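Long-range contact in ParM protein (Staphylococcus aureus, PDB 3JS6), which probably polymerises into actin-like filaments that drive the segregation of plasmid DNA to daughter cells: residues D220-H228 with T239-L247. Numbering follows the deposited sequence.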
loop_
_atom_site.group_PDB
_atom_site.type_symbol
_atom_site.label_atom_id
_atom_site.label_comp_id
_atom_site.label_asym_id
_atom_site.label_seq_id
_atom_site.Cartn_x
_atom_site.Cartn_y
_atom_site.Cartn_z
ATOM N N ASP A 220 -16.571 -6.428 -8.177
ATOM C CA ASP A 220 -17.952 -6.216 -8.606
ATOM C C ASP A 220 -18.013 -5.888 -10.102
ATOM O O ASP A 220 -18.942 -6.309 -10.810
ATOM C CB ASP A 220 -18.585 -5.063 -7.832
ATOM C CG ASP A 220 -18.772 -5.378 -6.373
ATOM O OD1 ASP A 220 -19.732 -6.115 -6.044
ATOM O OD2 ASP A 220 -17.951 -4.894 -5.559
ATOM N N PHE A 221 -17.034 -5.120 -10.577
ATOM C CA PHE A 221 -16.983 -4.739 -11.986
ATOM C C PHE A 221 -16.904 -5.981 -12.877
ATOM O O PHE A 221 -17.790 -6.232 -13.697
ATOM C CB PHE A 221 -15.755 -3.851 -12.241
ATOM C CG PHE A 221 -15.682 -3.284 -13.641
ATOM C CD1 PHE A 221 -16.686 -2.445 -14.120
ATOM C CD2 PHE A 221 -14.589 -3.558 -14.459
ATOM C CE1 PHE A 221 -16.602 -1.882 -15.391
ATOM C CE2 PHE A 221 -14.490 -3.001 -15.737
ATOM C CZ PHE A 221 -15.499 -2.161 -16.204
ATOM N N TYR A 222 -15.829 -6.741 -12.697
ATOM C CA TYR A 222 -15.571 -7.942 -13.467
ATOM C C TYR A 222 -16.678 -8.978 -13.312
ATOM O O TYR A 222 -16.941 -9.758 -14.232
ATOM C CB TYR A 222 -14.220 -8.557 -13.060
ATOM C CG TYR A 222 -13.003 -7.756 -13.488
ATOM C CD1 TYR A 222 -12.332 -6.936 -12.588
ATOM C CD2 TYR A 222 -12.513 -7.835 -14.794
ATOM C CE1 TYR A 222 -11.195 -6.210 -12.975
ATOM C CE2 TYR A 222 -11.380 -7.114 -15.192
ATOM C CZ TYR A 222 -10.726 -6.306 -14.275
ATOM O OH TYR A 222 -9.602 -5.600 -14.648
ATOM N N LYS A 223 -17.320 -8.990 -12.149
ATOM C CA LYS A 223 -18.406 -9.931 -11.897
ATOM C C LYS A 223 -19.636 -9.526 -12.686
ATOM O O LYS A 223 -20.291 -10.359 -13.313
ATOM C CB LYS A 223 -18.741 -9.972 -10.402
ATOM C CG LYS A 223 -18.178 -11.188 -9.677
ATOM C CD LYS A 223 -19.203 -12.324 -9.583
ATOM C CE LYS A 223 -19.711 -12.802 -10.953
ATOM N NZ LYS A 223 -18.661 -13.424 -11.812
ATOM N N ARG A 224 -19.947 -8.235 -12.653
ATOM C CA ARG A 224 -21.102 -7.715 -13.362
ATOM C C ARG A 224 -20.902 -7.917 -14.869
ATOM O O ARG A 224 -21.867 -8.060 -15.616
ATOM C CB ARG A 224 -21.286 -6.233 -13.033
ATOM C CG ARG A 224 -22.632 -5.653 -13.437
ATOM C CD ARG A 224 -22.642 -4.135 -13.283
ATOM N NE ARG A 224 -22.499 -3.721 -11.890
ATOM C CZ ARG A 224 -23.510 -3.609 -11.032
ATOM N NH1 ARG A 224 -24.752 -3.877 -11.427
ATOM N NH2 ARG A 224 -23.280 -3.230 -9.779
ATOM N N ILE A 225 -19.648 -7.939 -15.314
ATOM C CA ILE A 225 -19.360 -8.141 -16.733
ATOM C C ILE A 225 -19.488 -9.623 -17.084
ATOM O O ILE A 225 -20.183 -9.983 -18.039
ATOM C CB ILE A 225 -17.938 -7.632 -17.106
ATOM C CG1 ILE A 225 -17.947 -6.102 -17.199
ATOM C CG2 ILE A 225 -17.483 -8.236 -18.432
ATOM C CD1 ILE A 225 -16.585 -5.501 -17.433
ATOM N N ALA A 226 -18.821 -10.473 -16.303
ATOM C CA ALA A 226 -18.852 -11.920 -16.513
ATOM C C ALA A 226 -20.279 -12.460 -16.531
ATOM O O ALA A 226 -20.552 -13.503 -17.131
ATOM C CB ALA A 226 -18.048 -12.621 -15.427
ATOM N N SER A 227 -21.186 -11.747 -15.872
ATOM C CA SER A 227 -22.582 -12.158 -15.818
ATOM C C SER A 227 -23.316 -11.882 -17.132
ATOM O O SER A 227 -23.903 -12.791 -17.722
ATOM C CB SER A 227 -23.297 -11.451 -14.659
ATOM O OG SER A 227 -23.341 -10.046 -14.851
ATOM N N HIS A 228 -23.286 -10.634 -17.590
ATOM C CA HIS A 228 -23.956 -10.270 -18.833
ATOM C C HIS A 228 -23.485 -11.157 -19.985
ATOM O O HIS A 228 -24.277 -11.540 -20.849
ATOM C CB HIS A 228 -23.702 -8.795 -19.154
ATOM C CG HIS A 228 -24.364 -7.851 -18.199
ATOM N ND1 HIS A 228 -24.304 -8.015 -16.830
ATOM C CD2 HIS A 228 -25.088 -6.726 -18.411
ATOM C CE1 HIS A 228 -24.963 -7.032 -16.242
ATOM N NE2 HIS A 228 -25.446 -6.236 -17.179
ATOM N N THR A 239 -17.523 -15.675 -14.924
ATOM C CA THR A 239 -16.199 -15.823 -14.325
ATOM C C THR A 239 -15.326 -14.580 -14.499
ATOM O O THR A 239 -14.689 -14.395 -15.537
ATOM C CB THR A 239 -15.450 -17.031 -14.924
ATOM O OG1 THR A 239 -15.729 -17.119 -16.329
ATOM C CG2 THR A 239 -15.871 -18.315 -14.229
ATOM N N PRO A 240 -15.257 -13.729 -13.464
ATOM C CA PRO A 240 -14.450 -12.507 -13.534
ATOM C C PRO A 240 -12.979 -12.806 -13.824
ATOM O O PRO A 240 -12.359 -12.173 -14.685
ATOM C CB PRO A 240 -14.666 -11.882 -12.159
ATOM C CG PRO A 240 -14.768 -13.074 -11.283
ATOM C CD PRO A 240 -15.694 -13.978 -12.079
ATOM N N ARG A 241 -12.432 -13.779 -13.102
ATOM C CA ARG A 241 -11.040 -14.192 -13.259
ATOM C C ARG A 241 -10.672 -14.268 -14.735
ATOM O O ARG A 241 -9.515 -14.070 -15.112
ATOM C CB ARG A 241 -10.843 -15.566 -12.614
ATOM C CG ARG A 241 -11.620 -16.686 -13.317
ATOM C CD ARG A 241 -11.978 -17.822 -12.366
ATOM N NE ARG A 241 -12.899 -17.380 -11.321
ATOM C CZ ARG A 241 -13.368 -18.166 -10.353
ATOM N NH1 ARG A 241 -13.004 -19.443 -10.297
ATOM N NH2 ARG A 241 -14.196 -17.677 -9.435
ATOM N N MET A 242 -11.676 -14.559 -15.562
ATOM C CA MET A 242 -11.493 -14.686 -17.002
ATOM C C MET A 242 -11.445 -13.331 -17.703
ATOM O O MET A 242 -10.575 -13.098 -18.543
ATOM C CB MET A 242 -12.613 -15.546 -17.601
ATOM C CG MET A 242 -12.759 -16.921 -16.956
ATOM S SD MET A 242 -13.446 -18.158 -18.083
ATOM C CE MET A 242 -11.929 -19.039 -18.537
ATOM N N ILE A 243 -12.383 -12.448 -17.369
ATOM C CA ILE A 243 -12.420 -11.110 -17.964
ATOM C C ILE A 243 -11.123 -10.371 -17.645
ATOM O O ILE A 243 -10.521 -9.729 -18.510
ATOM C CB ILE A 243 -13.591 -10.264 -17.413
ATOM C CG1 ILE A 243 -14.933 -10.856 -17.853
ATOM C CG2 ILE A 243 -13.473 -8.839 -17.909
ATOM C CD1 ILE A 243 -15.274 -12.146 -17.174
ATOM N N GLU A 244 -10.709 -10.472 -16.386
ATOM C CA GLU A 244 -9.494 -9.832 -15.904
ATOM C C GLU A 244 -8.327 -10.175 -16.827
ATOM O O GLU A 244 -7.451 -9.344 -17.077
ATOM C CB GLU A 244 -9.213 -10.307 -14.477
ATOM C CG GLU A 244 -8.086 -9.594 -13.756
ATOM C CD GLU A 244 -7.916 -10.115 -12.343
ATOM O OE1 GLU A 244 -8.900 -10.045 -11.579
ATOM O OE2 GLU A 244 -6.814 -10.599 -12.001
ATOM N N LYS A 245 -8.322 -11.403 -17.335
ATOM C CA LYS A 245 -7.274 -11.842 -18.251
ATOM C C LYS A 245 -7.752 -11.664 -19.694
ATOM O O LYS A 245 -8.410 -12.540 -20.260
ATOM C CB LYS A 245 -6.907 -13.307 -17.984
ATOM C CG LYS A 245 -6.445 -13.562 -16.556
ATOM C CD LYS A 245 -5.673 -14.867 -16.436
ATOM C CE LYS A 245 -5.130 -15.072 -15.023
ATOM N NZ LYS A 245 -4.256 -16.285 -14.939
ATOM N N GLY A 246 -7.434 -10.510 -20.274
ATOM C CA GLY A 246 -7.833 -10.234 -21.642
ATOM C C GLY A 246 -8.796 -9.070 -21.758
ATOM O O GLY A 246 -9.924 -9.235 -22.225
ATOM N N LEU A 247 -8.345 -7.888 -21.346
ATOM C CA LEU A 247 -9.174 -6.689 -21.390
ATOM C C LEU A 247 -9.170 -5.975 -22.741
ATOM O O LEU A 247 -10.175 -5.361 -23.127
ATOM C CB LEU A 247 -8.740 -5.721 -20.287
ATOM C CG LEU A 247 -8.968 -6.253 -18.874
ATOM C CD1 LEU A 247 -8.473 -5.251 -17.859
ATOM C CD2 LEU A 247 -10.443 -6.510 -18.677
#
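Tyr-222 lays its ring along the short helix 240-244 and meets Pro-240, Ile-243 and Glu-244 on it and Leu-247 just beyond its end, an example of how a single aromatic side chain can join two helices that share no hydrogen bond. Its CG lies opposite the carbonyl carbon (chi1 -70°), which directs the ring along the partner helix while CB rests on Pro-240 CB at 3.5 Å. One face receives Glu-244 CB in a CH-pi contact, 4.3 Å from the ring centroid and 23° off the normal. The rim is engaged as well: Tyr-222 CD2 touches Ile-243 CG2 at 3.4 Å, and Leu-247, crossing at about a right angle, brings its CD2 to within 3.7 Å of Tyr-222 CE2. In the actin-like fold, within the region matching the MreB-like C-terminal family, helix 218-228 follows strand 205-214 of the five-stranded sheet; its residues 220-228 cross 240-244 at 102°. Ile-243 divides its branches: CG2, anti to the backbone N, reaches the tyrosine, whereas CG1 meets Ile-225 CG2 at 3.7 Å and CD1, its exact position doubtful, points at Ala-226 CB. At the exposed margin, the bent chain of Lys-223 brings NZ beside Pro-240 CD without a hydrogen bond. Around the contact, Phe-221 packs edge-to-face with His-304 and Phe-266, Tyr-222 also touches Ile-303 of helix 301-311, and Phe-262 lies against Ile-243.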